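Local coordinates for protein DegQ (Legionella fallonii, PDB 3PV5) that probably degrades misfolded proteins as an HtrA-family serine protease with chaperone activity, enclosing its proteolytic sites within large 12-meric assemblies, at residues 413-418 / 434-439; 257-262 / 349-354; 32-37 / 76-81; 92-97 / 219-224; 302-307 / 337-342. All blocks are in the same frame, centred on the assembly; numbering follows the deposited sequence.

Contact 1. Residues 413-418 / 434-439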
# COMPACT_ATOMS: atom_id res chain seq x y z
N ALA A 413 -60.29 2.22 12.48
CA ALA A 413 -60.53 3.08 11.33
C ALA A 413 -61.80 3.91 11.60
O ALA A 413 -62.85 3.33 11.98
CB ALA A 413 -60.70 2.22 10.10
N ASN A 414 -61.71 5.24 11.43
CA ASN A 414 -62.78 6.20 11.79
C ASN A 414 -63.32 5.90 13.19
O ASN A 414 -64.52 5.82 13.41
CB ASN A 414 -63.95 6.14 10.79
CG ASN A 414 -63.62 6.71 9.43
OD1 ASN A 414 -62.75 7.57 9.26
ND2 ASN A 414 -64.36 6.26 8.45
N LYS A 415 -62.41 5.73 14.12
CA LYS A 415 -62.69 5.47 15.53
C LYS A 415 -63.30 4.10 15.85
O LYS A 415 -63.48 3.78 17.02
CB LYS A 415 -63.53 6.60 16.12
CG LYS A 415 -62.84 7.94 15.99
CD LYS A 415 -63.00 8.81 17.26
CE LYS A 415 -62.12 8.27 18.41
NZ LYS A 415 -62.24 9.08 19.69
N LYS A 416 -63.55 3.30 14.82
CA LYS A 416 -64.12 1.97 14.97
C LYS A 416 -63.08 0.85 14.87
O LYS A 416 -62.19 0.89 14.02
CB LYS A 416 -65.15 1.73 13.92
CG LYS A 416 -66.17 2.81 13.84
CD LYS A 416 -67.02 2.67 12.59
CE LYS A 416 -67.84 3.94 12.36
NZ LYS A 416 -68.88 3.73 11.33
N PRO A 417 -63.20 -0.16 15.73
CA PRO A 417 -62.32 -1.30 15.78
C PRO A 417 -62.32 -2.13 14.53
O PRO A 417 -63.33 -2.36 13.93
CB PRO A 417 -62.88 -2.13 16.92
CG PRO A 417 -63.45 -1.08 17.88
CD PRO A 417 -64.05 -0.08 16.95
N VAL A 418 -61.13 -2.60 14.20
CA VAL A 418 -60.86 -3.34 13.00
C VAL A 418 -60.39 -4.70 13.44
O VAL A 418 -59.43 -4.78 14.16
CB VAL A 418 -59.69 -2.65 12.24
CG1 VAL A 418 -59.02 -3.59 11.29
CG2 VAL A 418 -60.17 -1.47 11.58
N GLU A 434 -61.81 11.31 3.90
CA GLU A 434 -60.62 10.93 4.61
C GLU A 434 -60.88 9.75 5.52
O GLU A 434 -61.99 9.57 6.03
CB GLU A 434 -60.20 12.09 5.48
CG GLU A 434 -61.27 12.40 6.55
CD GLU A 434 -61.21 13.81 7.09
OE1 GLU A 434 -60.51 14.67 6.48
OE2 GLU A 434 -61.87 14.03 8.14
N LEU A 435 -59.83 8.97 5.74
CA LEU A 435 -59.86 7.85 6.63
C LEU A 435 -58.93 8.12 7.81
O LEU A 435 -57.71 8.24 7.67
CB LEU A 435 -59.38 6.62 5.88
CG LEU A 435 -60.00 5.24 6.15
CD1 LEU A 435 -58.91 4.20 6.21
CD2 LEU A 435 -60.91 5.18 7.35
N LEU A 436 -59.53 8.22 8.99
CA LEU A 436 -58.75 8.25 10.23
C LEU A 436 -58.36 6.81 10.69
O LEU A 436 -59.19 5.93 10.84
CB LEU A 436 -59.52 8.96 11.31
CG LEU A 436 -58.82 9.13 12.64
CD1 LEU A 436 -57.71 10.22 12.51
CD2 LEU A 436 -59.84 9.46 13.69
N VAL A 437 -57.08 6.60 10.90
CA VAL A 437 -56.53 5.26 11.13
C VAL A 437 -55.66 5.36 12.37
O VAL A 437 -54.89 6.31 12.48
CB VAL A 437 -55.70 4.80 9.89
CG1 VAL A 437 -54.76 3.75 10.25
CG2 VAL A 437 -56.61 4.30 8.80
N GLN A 438 -55.84 4.44 13.31
CA GLN A 438 -55.00 4.36 14.49
C GLN A 438 -54.11 3.15 14.29
O GLN A 438 -54.61 2.07 14.00
CB GLN A 438 -55.86 4.23 15.74
CG GLN A 438 -55.15 4.17 17.02
CD GLN A 438 -56.09 3.84 18.21
OE1 GLN A 438 -57.30 3.64 18.04
NE2 GLN A 438 -55.52 3.83 19.42
N VAL A 439 -52.79 3.35 14.38
CA VAL A 439 -51.83 2.27 14.20
C VAL A 439 -50.93 2.07 15.40
O VAL A 439 -50.51 3.06 16.01
CB VAL A 439 -50.95 2.50 13.01
CG1 VAL A 439 -51.84 2.80 11.79
CG2 VAL A 439 -49.93 3.58 13.27

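Contact 2. Residues 257-262 / 349-354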
# COMPACT_ATOMS: atom_id res chain seq x y z
N ARG A 257 -46.66 1.66 -25.11
CA ARG A 257 -47.14 0.40 -24.55
C ARG A 257 -48.34 0.60 -23.64
O ARG A 257 -48.36 1.52 -22.82
CB ARG A 257 -46.04 -0.29 -23.76
CG ARG A 257 -45.13 -1.13 -24.67
CD ARG A 257 -43.83 -1.54 -24.01
NE ARG A 257 -42.95 -2.13 -25.02
CZ ARG A 257 -41.95 -1.50 -25.66
NH1 ARG A 257 -41.63 -0.22 -25.45
NH2 ARG A 257 -41.25 -2.17 -26.54
N GLY A 258 -49.32 -0.26 -23.83
CA GLY A 258 -50.45 -0.38 -22.92
C GLY A 258 -50.48 -1.69 -22.13
O GLY A 258 -49.50 -2.43 -22.06
N LEU A 259 -51.64 -1.97 -21.53
CA LEU A 259 -51.76 -3.01 -20.52
C LEU A 259 -52.77 -3.98 -21.00
O LEU A 259 -53.78 -3.61 -21.59
CB LEU A 259 -52.14 -2.44 -19.15
CG LEU A 259 -52.81 -3.44 -18.15
CD1 LEU A 259 -51.83 -4.43 -17.58
CD2 LEU A 259 -53.54 -2.71 -17.02
N MET A 260 -52.42 -5.24 -20.80
CA MET A 260 -53.28 -6.34 -21.09
C MET A 260 -53.54 -7.20 -19.86
O MET A 260 -54.69 -7.58 -19.60
CB MET A 260 -52.66 -7.18 -22.17
CG MET A 260 -53.45 -7.14 -23.46
SD MET A 260 -54.91 -8.12 -23.23
CE MET A 260 -56.05 -7.08 -24.15
N GLY A 261 -52.46 -7.54 -19.17
CA GLY A 261 -52.48 -8.13 -17.85
C GLY A 261 -52.40 -9.63 -17.89
O GLY A 261 -52.90 -10.26 -17.00
N ILE A 262 -51.79 -10.15 -18.95
CA ILE A 262 -51.62 -11.60 -19.20
C ILE A 262 -50.17 -12.03 -18.92
O ILE A 262 -49.28 -11.64 -19.68
CB ILE A 262 -51.78 -11.88 -20.68
CG1 ILE A 262 -53.11 -11.38 -21.16
CG2 ILE A 262 -51.69 -13.32 -20.93
CD1 ILE A 262 -53.28 -11.54 -22.68
N VAL A 349 -59.51 -5.35 -25.05
CA VAL A 349 -59.08 -4.03 -25.43
C VAL A 349 -57.89 -3.58 -24.62
O VAL A 349 -57.94 -3.53 -23.42
CB VAL A 349 -60.26 -3.06 -25.22
CG1 VAL A 349 -59.85 -1.59 -25.43
CG2 VAL A 349 -61.41 -3.47 -26.14
N VAL A 350 -56.81 -3.23 -25.30
CA VAL A 350 -55.63 -2.69 -24.63
C VAL A 350 -55.94 -1.36 -23.97
O VAL A 350 -56.53 -0.52 -24.60
CB VAL A 350 -54.50 -2.47 -25.66
CG1 VAL A 350 -53.23 -2.02 -24.99
CG2 VAL A 350 -54.27 -3.76 -26.49
N THR A 351 -55.54 -1.17 -22.71
CA THR A 351 -55.81 0.07 -22.04
C THR A 351 -54.53 0.75 -21.60
O THR A 351 -53.47 0.14 -21.53
CB THR A 351 -56.75 -0.13 -20.82
OG1 THR A 351 -56.11 -0.94 -19.85
CG2 THR A 351 -58.11 -0.81 -21.23
N ASP A 352 -54.66 2.03 -21.27
CA ASP A 352 -53.54 2.84 -20.84
C ASP A 352 -53.22 2.57 -19.40
O ASP A 352 -54.08 2.62 -18.55
CB ASP A 352 -53.83 4.33 -21.03
CG ASP A 352 -52.64 5.20 -20.69
OD1 ASP A 352 -52.28 5.35 -19.49
OD2 ASP A 352 -52.03 5.72 -21.66
N ILE A 353 -51.95 2.35 -19.14
CA ILE A 353 -51.46 1.86 -17.87
C ILE A 353 -51.76 2.83 -16.77
O ILE A 353 -51.99 2.41 -15.64
CB ILE A 353 -49.95 1.71 -17.91
CG1 ILE A 353 -49.54 0.57 -18.83
CG2 ILE A 353 -49.37 1.53 -16.53
CD1 ILE A 353 -48.02 0.77 -19.39
N LYS A 354 -51.70 4.12 -17.10
CA LYS A 354 -51.93 5.15 -16.08
C LYS A 354 -53.41 5.27 -15.81
O LYS A 354 -53.81 5.45 -14.66
CB LYS A 354 -51.27 6.49 -16.44
CG LYS A 354 -49.72 6.47 -16.17
CD LYS A 354 -48.90 7.55 -16.97
CE LYS A 354 -47.39 7.56 -16.52
NZ LYS A 354 -46.74 8.94 -16.53

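Contact 3. Residues 32-37 / 76-81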
# COMPACT_ATOMS: atom_id res chain seq x y z
N ILE A 32 -25.68 -3.01 -45.62
CA ILE A 32 -25.12 -2.80 -44.30
C ILE A 32 -24.27 -1.60 -44.27
O ILE A 32 -23.47 -1.38 -45.18
CB ILE A 32 -24.22 -3.96 -43.80
CG1 ILE A 32 -24.76 -5.33 -44.21
CG2 ILE A 32 -24.01 -3.89 -42.33
CD1 ILE A 32 -26.05 -5.58 -43.90
N VAL A 33 -24.36 -0.84 -43.19
CA VAL A 33 -23.77 0.44 -43.13
C VAL A 33 -23.10 0.65 -41.81
O VAL A 33 -23.31 -0.10 -40.84
CB VAL A 33 -24.86 1.56 -43.31
CG1 VAL A 33 -25.79 1.23 -44.54
CG2 VAL A 33 -25.72 1.75 -42.00
N ASN A 34 -22.34 1.73 -41.76
CA ASN A 34 -21.66 2.14 -40.60
C ASN A 34 -22.40 3.27 -39.96
O ASN A 34 -22.91 4.11 -40.65
CB ASN A 34 -20.27 2.61 -40.98
CG ASN A 34 -19.33 2.32 -39.92
OD1 ASN A 34 -19.14 1.14 -39.56
ND2 ASN A 34 -18.81 3.34 -39.30
N VAL A 35 -22.45 3.30 -38.63
CA VAL A 35 -23.18 4.31 -37.89
C VAL A 35 -22.27 4.95 -36.90
O VAL A 35 -21.85 4.30 -35.96
CB VAL A 35 -24.40 3.72 -37.14
CG1 VAL A 35 -25.02 4.77 -36.13
CG2 VAL A 35 -25.47 3.24 -38.13
N ALA A 36 -21.98 6.23 -37.09
CA ALA A 36 -21.03 6.96 -36.21
C ALA A 36 -21.76 8.09 -35.45
O ALA A 36 -22.59 8.77 -36.02
CB ALA A 36 -19.82 7.50 -37.04
N VAL A 37 -21.46 8.25 -34.17
CA VAL A 37 -22.24 9.09 -33.29
C VAL A 37 -21.29 9.93 -32.51
O VAL A 37 -20.23 9.45 -32.09
CB VAL A 37 -23.02 8.25 -32.28
CG1 VAL A 37 -23.72 9.17 -31.26
CG2 VAL A 37 -24.01 7.35 -32.96
N GLU A 76 -17.52 9.44 -28.51
CA GLU A 76 -17.69 8.85 -29.82
C GLU A 76 -18.22 7.43 -29.61
O GLU A 76 -18.19 6.88 -28.51
CB GLU A 76 -16.35 8.81 -30.59
CG GLU A 76 -16.28 9.68 -31.86
CD GLU A 76 -16.44 8.84 -33.18
OE1 GLU A 76 -17.57 8.76 -33.72
OE2 GLU A 76 -15.42 8.27 -33.67
N SER A 77 -18.69 6.82 -30.68
CA SER A 77 -19.30 5.53 -30.59
C SER A 77 -19.65 5.16 -32.01
O SER A 77 -20.10 6.00 -32.78
CB SER A 77 -20.53 5.60 -29.67
OG SER A 77 -21.50 4.61 -29.97
N ILE A 78 -19.39 3.92 -32.38
CA ILE A 78 -19.67 3.49 -33.71
C ILE A 78 -20.26 2.10 -33.65
O ILE A 78 -19.87 1.30 -32.83
CB ILE A 78 -18.42 3.69 -34.71
CG1 ILE A 78 -17.80 2.38 -35.21
CG2 ILE A 78 -17.36 4.64 -34.12
CD1 ILE A 78 -18.45 1.86 -36.48
N GLY A 79 -21.23 1.85 -34.52
CA GLY A 79 -21.81 0.56 -34.70
C GLY A 79 -22.26 0.45 -36.13
O GLY A 79 -21.76 1.13 -36.99
N SER A 80 -23.18 -0.45 -36.39
CA SER A 80 -23.59 -0.75 -37.72
C SER A 80 -25.08 -0.50 -37.79
O SER A 80 -25.71 -0.19 -36.73
CB SER A 80 -23.34 -2.22 -38.03
OG SER A 80 -21.97 -2.47 -38.09
N GLY A 81 -25.62 -0.65 -38.99
CA GLY A 81 -27.05 -0.39 -39.29
C GLY A 81 -27.42 -1.17 -40.51
O GLY A 81 -26.54 -1.59 -41.25

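Contact 4. Residues 92-97 / 219-224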
# COMPACT_ATOMS: atom_id res chain seq x y z
N ILE A 92 -32.17 0.54 -39.80
CA ILE A 92 -32.28 0.04 -38.40
C ILE A 92 -30.91 -0.14 -37.75
O ILE A 92 -30.00 -0.73 -38.32
CB ILE A 92 -33.17 -1.25 -38.36
CG1 ILE A 92 -34.58 -0.86 -38.83
CG2 ILE A 92 -33.35 -1.83 -36.94
CD1 ILE A 92 -35.32 -1.94 -39.50
N THR A 93 -30.75 0.38 -36.55
CA THR A 93 -29.64 0.01 -35.71
C THR A 93 -30.20 -0.30 -34.27
O THR A 93 -31.42 -0.33 -34.10
CB THR A 93 -28.60 1.12 -35.72
OG1 THR A 93 -27.47 0.76 -34.92
CG2 THR A 93 -29.17 2.45 -35.16
N ASN A 94 -29.33 -0.51 -33.28
CA ASN A 94 -29.74 -0.60 -31.87
C ASN A 94 -29.85 0.77 -31.21
O ASN A 94 -29.03 1.66 -31.45
CB ASN A 94 -28.74 -1.38 -30.98
CG ASN A 94 -28.37 -2.77 -31.52
OD1 ASN A 94 -27.21 -3.10 -31.60
ND2 ASN A 94 -29.36 -3.56 -31.91
N ASP A 95 -30.79 0.88 -30.26
CA ASP A 95 -30.98 2.06 -29.50
C ASP A 95 -29.76 2.42 -28.80
O ASP A 95 -29.43 3.62 -28.72
CB ASP A 95 -32.15 1.95 -28.49
CG ASP A 95 -32.52 3.31 -27.91
OD1 ASP A 95 -32.25 3.52 -26.71
OD2 ASP A 95 -32.99 4.19 -28.65
N HIS A 96 -29.04 1.43 -28.27
CA HIS A 96 -27.85 1.79 -27.50
C HIS A 96 -26.73 2.34 -28.41
O HIS A 96 -25.81 2.97 -27.92
CB HIS A 96 -27.33 0.63 -26.65
CG HIS A 96 -26.58 -0.41 -27.42
ND1 HIS A 96 -27.16 -1.59 -27.83
CD2 HIS A 96 -25.30 -0.45 -27.85
CE1 HIS A 96 -26.27 -2.32 -28.48
NE2 HIS A 96 -25.13 -1.64 -28.53
N VAL A 97 -26.78 2.11 -29.72
CA VAL A 97 -25.74 2.65 -30.59
C VAL A 97 -25.87 4.20 -30.68
O VAL A 97 -24.90 4.91 -30.59
CB VAL A 97 -25.78 2.01 -32.00
CG1 VAL A 97 -25.00 2.88 -32.98
CG2 VAL A 97 -25.25 0.55 -31.95
N ILE A 219 -31.20 -8.65 -36.26
CA ILE A 219 -30.39 -7.51 -36.15
C ILE A 219 -29.48 -7.69 -34.98
O ILE A 219 -29.97 -7.97 -33.91
CB ILE A 219 -31.29 -6.23 -35.87
CG1 ILE A 219 -32.07 -5.87 -37.15
CG2 ILE A 219 -30.47 -5.09 -35.39
CD1 ILE A 219 -31.18 -5.48 -38.34
N ASN A 220 -28.16 -7.52 -35.16
CA ASN A 220 -27.21 -8.08 -34.23
C ASN A 220 -27.17 -7.26 -32.99
O ASN A 220 -27.31 -6.04 -33.05
CB ASN A 220 -25.74 -8.11 -34.79
CG ASN A 220 -25.60 -8.78 -36.13
OD1 ASN A 220 -24.88 -8.29 -37.04
ND2 ASN A 220 -26.17 -9.93 -36.26
N THR A 221 -26.78 -7.84 -31.86
CA THR A 221 -26.52 -6.94 -30.74
C THR A 221 -25.40 -7.44 -29.86
O THR A 221 -25.23 -8.61 -29.78
CB THR A 221 -27.84 -6.63 -29.91
OG1 THR A 221 -27.48 -5.83 -28.79
CG2 THR A 221 -28.51 -7.89 -29.42
N ALA A 222 -24.64 -6.57 -29.21
CA ALA A 222 -23.44 -7.01 -28.44
C ALA A 222 -23.44 -6.80 -26.93
O ALA A 222 -22.90 -5.80 -26.49
CB ALA A 222 -22.14 -6.32 -29.02
N ILE A 223 -23.92 -7.76 -26.13
CA ILE A 223 -23.89 -7.58 -24.63
C ILE A 223 -22.55 -8.06 -24.01
O ILE A 223 -21.91 -8.96 -24.56
CB ILE A 223 -25.15 -8.20 -23.95
CG1 ILE A 223 -24.94 -9.67 -23.55
CG2 ILE A 223 -26.39 -8.04 -24.88
CD1 ILE A 223 -26.23 -10.45 -23.34
N LEU A 224 -22.11 -7.46 -22.90
CA LEU A 224 -20.73 -7.70 -22.36
C LEU A 224 -20.64 -8.92 -21.41
O LEU A 224 -20.50 -10.07 -21.86
CB LEU A 224 -20.19 -6.42 -21.66
CG LEU A 224 -19.54 -5.31 -22.54
CD1 LEU A 224 -20.53 -4.57 -23.49
CD2 LEU A 224 -18.79 -4.27 -21.65

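Contact 5. Residues 302-307 / 337-342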
# COMPACT_ATOMS: atom_id res chain seq x y z
N ALA A 302 -56.36 -18.29 -15.86
CA ALA A 302 -55.20 -19.15 -15.55
C ALA A 302 -55.54 -20.56 -16.01
O ALA A 302 -56.58 -21.10 -15.60
CB ALA A 302 -54.93 -19.15 -14.01
N GLY A 303 -54.67 -21.12 -16.84
CA GLY A 303 -54.73 -22.49 -17.29
C GLY A 303 -55.17 -22.55 -18.73
O GLY A 303 -55.10 -23.60 -19.38
N ASP A 304 -55.67 -21.43 -19.25
CA ASP A 304 -55.99 -21.35 -20.66
C ASP A 304 -54.71 -21.53 -21.46
O ASP A 304 -53.63 -21.14 -21.01
CB ASP A 304 -56.61 -20.00 -21.01
CG ASP A 304 -58.02 -19.80 -20.45
OD1 ASP A 304 -58.63 -20.75 -19.89
OD2 ASP A 304 -58.51 -18.64 -20.58
N ILE A 305 -54.81 -22.09 -22.65
CA ILE A 305 -53.65 -22.15 -23.52
C ILE A 305 -53.88 -21.33 -24.75
O ILE A 305 -54.71 -21.72 -25.59
CB ILE A 305 -53.32 -23.53 -23.93
CG1 ILE A 305 -52.82 -24.32 -22.70
CG2 ILE A 305 -52.25 -23.48 -25.00
CD1 ILE A 305 -52.91 -25.82 -22.90
N ILE A 306 -53.18 -20.20 -24.85
CA ILE A 306 -53.38 -19.30 -25.98
C ILE A 306 -52.82 -19.91 -27.25
O ILE A 306 -51.69 -20.38 -27.24
CB ILE A 306 -52.75 -17.96 -25.74
CG1 ILE A 306 -53.44 -17.25 -24.61
CG2 ILE A 306 -52.95 -17.10 -26.95
CD1 ILE A 306 -52.68 -16.12 -24.10
N THR A 307 -53.61 -19.94 -28.34
CA THR A 307 -53.18 -20.57 -29.60
C THR A 307 -53.13 -19.65 -30.81
O THR A 307 -52.46 -19.95 -31.80
CB THR A 307 -54.05 -21.75 -30.02
OG1 THR A 307 -55.43 -21.33 -30.10
CG2 THR A 307 -53.88 -22.90 -29.05
N VAL A 337 -58.09 -19.39 -27.49
CA VAL A 337 -57.68 -20.05 -26.30
C VAL A 337 -58.18 -21.46 -26.32
O VAL A 337 -59.26 -21.74 -26.84
CB VAL A 337 -58.36 -19.34 -25.12
CG1 VAL A 337 -59.22 -20.28 -24.27
CG2 VAL A 337 -57.34 -18.56 -24.32
N GLU A 338 -57.43 -22.37 -25.70
CA GLU A 338 -58.00 -23.66 -25.41
C GLU A 338 -58.18 -23.82 -23.88
O GLU A 338 -57.30 -23.44 -23.11
CB GLU A 338 -57.13 -24.72 -26.03
CG GLU A 338 -57.78 -26.06 -26.02
CD GLU A 338 -58.25 -26.57 -27.37
OE1 GLU A 338 -58.14 -25.88 -28.40
OE2 GLU A 338 -58.71 -27.72 -27.39
N ARG A 339 -59.33 -24.33 -23.45
CA ARG A 339 -59.63 -24.46 -22.03
C ARG A 339 -60.25 -25.83 -21.78
O ARG A 339 -61.36 -26.13 -22.25
CB ARG A 339 -60.56 -23.33 -21.57
CG ARG A 339 -61.00 -23.43 -20.10
CD ARG A 339 -62.00 -22.34 -19.70
NE ARG A 339 -61.47 -21.00 -19.91
CZ ARG A 339 -62.16 -19.85 -19.88
NH1 ARG A 339 -63.47 -19.82 -19.64
NH2 ARG A 339 -61.53 -18.71 -20.13
N ASP A 340 -59.54 -26.68 -21.05
CA ASP A 340 -59.97 -28.09 -20.84
C ASP A 340 -60.49 -28.66 -22.16
O ASP A 340 -61.58 -29.25 -22.24
CB ASP A 340 -61.05 -28.22 -19.75
CG ASP A 340 -60.62 -27.60 -18.41
OD1 ASP A 340 -61.48 -27.01 -17.72
OD2 ASP A 340 -59.42 -27.72 -18.03
N ASN A 341 -59.73 -28.42 -23.22
CA ASN A 341 -59.97 -29.03 -24.51
C ASN A 341 -61.12 -28.48 -25.36
O ASN A 341 -61.38 -28.98 -26.46
CB ASN A 341 -60.05 -30.56 -24.37
CG ASN A 341 -58.71 -31.20 -24.45
OD1 ASN A 341 -58.16 -31.37 -25.54
ND2 ASN A 341 -58.13 -31.50 -23.31
N LYS A 342 -61.76 -27.43 -24.87
CA LYS A 342 -62.70 -26.65 -25.68
C LYS A 342 -62.04 -25.36 -26.19
O LYS A 342 -61.43 -24.66 -25.43
CB LYS A 342 -63.94 -26.27 -24.86
CG LYS A 342 -65.07 -27.31 -24.76
CD LYS A 342 -64.71 -28.61 -24.02
CE LYS A 342 -65.61 -29.81 -24.50
NZ LYS A 342 -65.03 -31.18 -24.21
O HOH W 1 -56.78 -25.78 -20.48

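Contact 1. Residues 413-418 / 434-439
Asn414 and Leu436 hold each other by both main chain and side chain. The backbone N of Asn414 donates to Leu436 O at 2.7 Å, and the amide oxygen Asn414 OD1 answers by accepting from Leu436 N at 3.3 Å, the donor tilted 32° from the plane of the side-chain carbonyl. The return bond that a regular antiparallel pair would draw from the backbone is thus supplied by a side chain, because the chain is already turning away. Ala413 to Lys416 form a type I' turn, and asparagine suits its second position since it tolerates positive phi (47°). With CG beside the backbone N (chi1 -71°), its amide swings back to the strand and crosses the Leu435 side chain at about a right angle, CD2 of Leu435 lying 3.6 Å from Asn414 OD1. Before the turn, Ala413 pairs with Val437 as a non-hydrogen-bonded pair, and its small methyl meets Leu435 CD2 at 4.0 Å. Leu436 extends alongside Lys415, whose CG lies 4.1 Å from Leu436 CD2. Glu430 takes the other end of the asparagine amide, at ND2. In this second PDZ domain, helix 421-428 packs on Ala413 and Asn414 through Ile427; strand 444-450 pairs with the far edge of strand 435-441, and Leu436 also packs on Leu271 of a second subunit.

Contact 2. Residues 257-262 / 349-354
Arg257 and Gly258 lie against Thr351 and Ile353 in the first PDZ domain, where a single antiparallel bridge joins the chain leading into strand 262-266 to the chain following strand 342-349. Arg257 offers its backbone: its O lies 3.5 Å from Ile353 CD1, whereas its guanidinium turns off to a salt bridge with Asp122 of the protease domain. Ile353 opens helix 353-363, the linker toward the second PDZ domain. The residue before it, Asp352, is the N-cap, its OD1 accepting from Lys354 N at 2.7 Å while OD2 shares a hydrogen bond with His256. At Gly258 the CA lies 3.4 Å from Thr351 O and 3.8 Å from Val350 CG1; glycine, with no side chain, lets the two backbones approach this closely. Leu259 makes the bridge as the hydrogen-bonded pair of Thr351, its N giving a bond of 2.8 Å to Thr351 O and its O receiving the straighter one (168°) from Thr351 N. CB of Leu259 meets Ile353 CG1 at 4.0 Å, an apolar contact partly open to solvent. Met260 is buried, and its flexible thioether chain suits a place where it must double back: the bends at chi2 and chi3 (-74° and 142°) return CE to the backbone of the other segment, while the side chain also touches Pro294, Ile324 and Val333. Met260 CE ends beside the peptide joining Val349 to Val350, 4.0 Å from Val349 C.

Contact 3. Residues 32-37 / 76-81
The carbonyl oxygen of Val35 is gripped twice by the neighbouring strand: Gly79 N donates to Val35 O at 2.9 Å, and Ile78 CA, through its hydrogen, approaches Val35 O at 3.2 Å. Val35 N returns the bond to Gly79 O, and a further hydrogen-bonded pair, Val33 with Gly81, continues the antiparallel register. Glycine suits position 81 in particular, since its lack of a side chain leaves room for the methyls of two beta-branched residues. Val33 CG2 comes within 3.5 Å of Gly81 O, and Val35, with CG1 anti to its N (chi1 170°), lays CG2 over the opposite strand, 3.7 Å from Ser80 O and close to Gly81 N. The other face carries Asn34, Ala36, Ile78 and Ser80. There Ile78 CD1 lies beside the oxygen and nitrogen of the Asn34 amide, though the modelled approach is too short to rest anything on. Asn204 ND2 donates to Ser80 OG, and the Ser80 backbone bonds to that of Ser205, the probable nucleophile. Strands 32-40 and 74-85 are neighbours in the first trypsin-like barrel, which closes where strand 32-40 also pairs with strand 101-107; strand 74-85 has strand 90-93 at its far edge, and helix 95-98 packs on Val35 through Val97 and Ile98.

Contact 4. Residues 92-97 / 219-224
Asn94 and His96 face Asn220 and Thr221 across the cleft between the two barrels of the trypsin-like fold. Asn94 reaches over with its amide, ND2 giving a weak hydrogen bond of 3.4 Å to the backbone O of Asn220. Its side chain crosses that of Thr221 at about a right angle and runs antiparallel to the Ile219 side chain, Asn94 ND2 lying 4.0 Å from Ile219 CG2. Thr221, with OG1 anti to the backbone N (chi1 176°), directs its hydroxyl oxygen to the edge of the His96 ring, near the ring plane and 3.7 Å from CE1. Deeper in, Ile92 CG2 meets Ile219 CG1 at 4.2 Å, a branched apolar pair suited to the buried seam, where Val242 of helix 239-252 touches both. The second shell sets these groups in place. The Asn94 backbone O takes Val97 N at 2.9 Å as helix 95-98 begins, and its ND2 has a further weak bond to Asp126 O. His96 ND1 bonds to Asp126 OD2 and NE2 to Ser205 OG, geometry consistent with the Ser-His-Asp triad of a serine protease. Phe235 and Ile237 pack on Thr221, Ile237 also on Asn94. Two hydrogen-bond partners, each from outside this pair of segments, thus fix the imidazole's rotation, while Thr221 OG1 merely packs at its CE1 edge.

Contact 5. Residues 302-307 / 337-342
The carboxylate of Asp304 and the guanidinium of Arg339 lie alongside each other with both ends directed alike, their planes only 16° apart. Arginine grips side-on: NE donates to Asp304 OD1 at 2.9 Å, and NH2 to OD2 at 3.1 Å and almost straight (174°), each oxygen being met on its syn side. The bend at chi3 of Arg339 (-58°) turns the otherwise extended chain into this position. Asp304 CB rests on Val337 CG2 at 3.7 Å, and that same methyl meets Ile306 CG1 at 4.1 Å, where branched aliphatics fill a buried face. Behind these side chains, Ile305 and Glu338 form a hydrogen-bonded antiparallel pair. Strand 332-339 then leaves through a type I' turn from Arg339 to Lys342, where a water joins Gly303 O to Asp340 N, 3.0 Å from each. Second partners hold both charged groups: Lys301 N donates to Asp304 OD2, and Arg339 NH2 also bonds Gly299 O. The salt bridge ties the loop before strand 305-309 of the first PDZ domain to the end of strand 332-339; with two arginine nitrogens and Lys301 N around it, the buried carboxylate is probably ionised.

In the fold
Contacts 3 and 4 belong to the protease domain and touch each other, Ser80 O meeting Thr93 OG1: one is regular backbone pairing within a barrel, the other side-chain packing between barrels around the probable catalytic histidine. Both are buried. Contacts 1 and 5 join corresponding strands of the two PDZ domains, about 45 Å apart between centres, yet their polar chemistry differs, an asparagine amide near the surface in contact 1 and an ion pair with a buried carboxylate in contact 5. Each also approaches another subunit, through Leu436 and Ala302. Contact 2, partly buried, encloses contact 5 in sequence and ties the ends of the first PDZ domain.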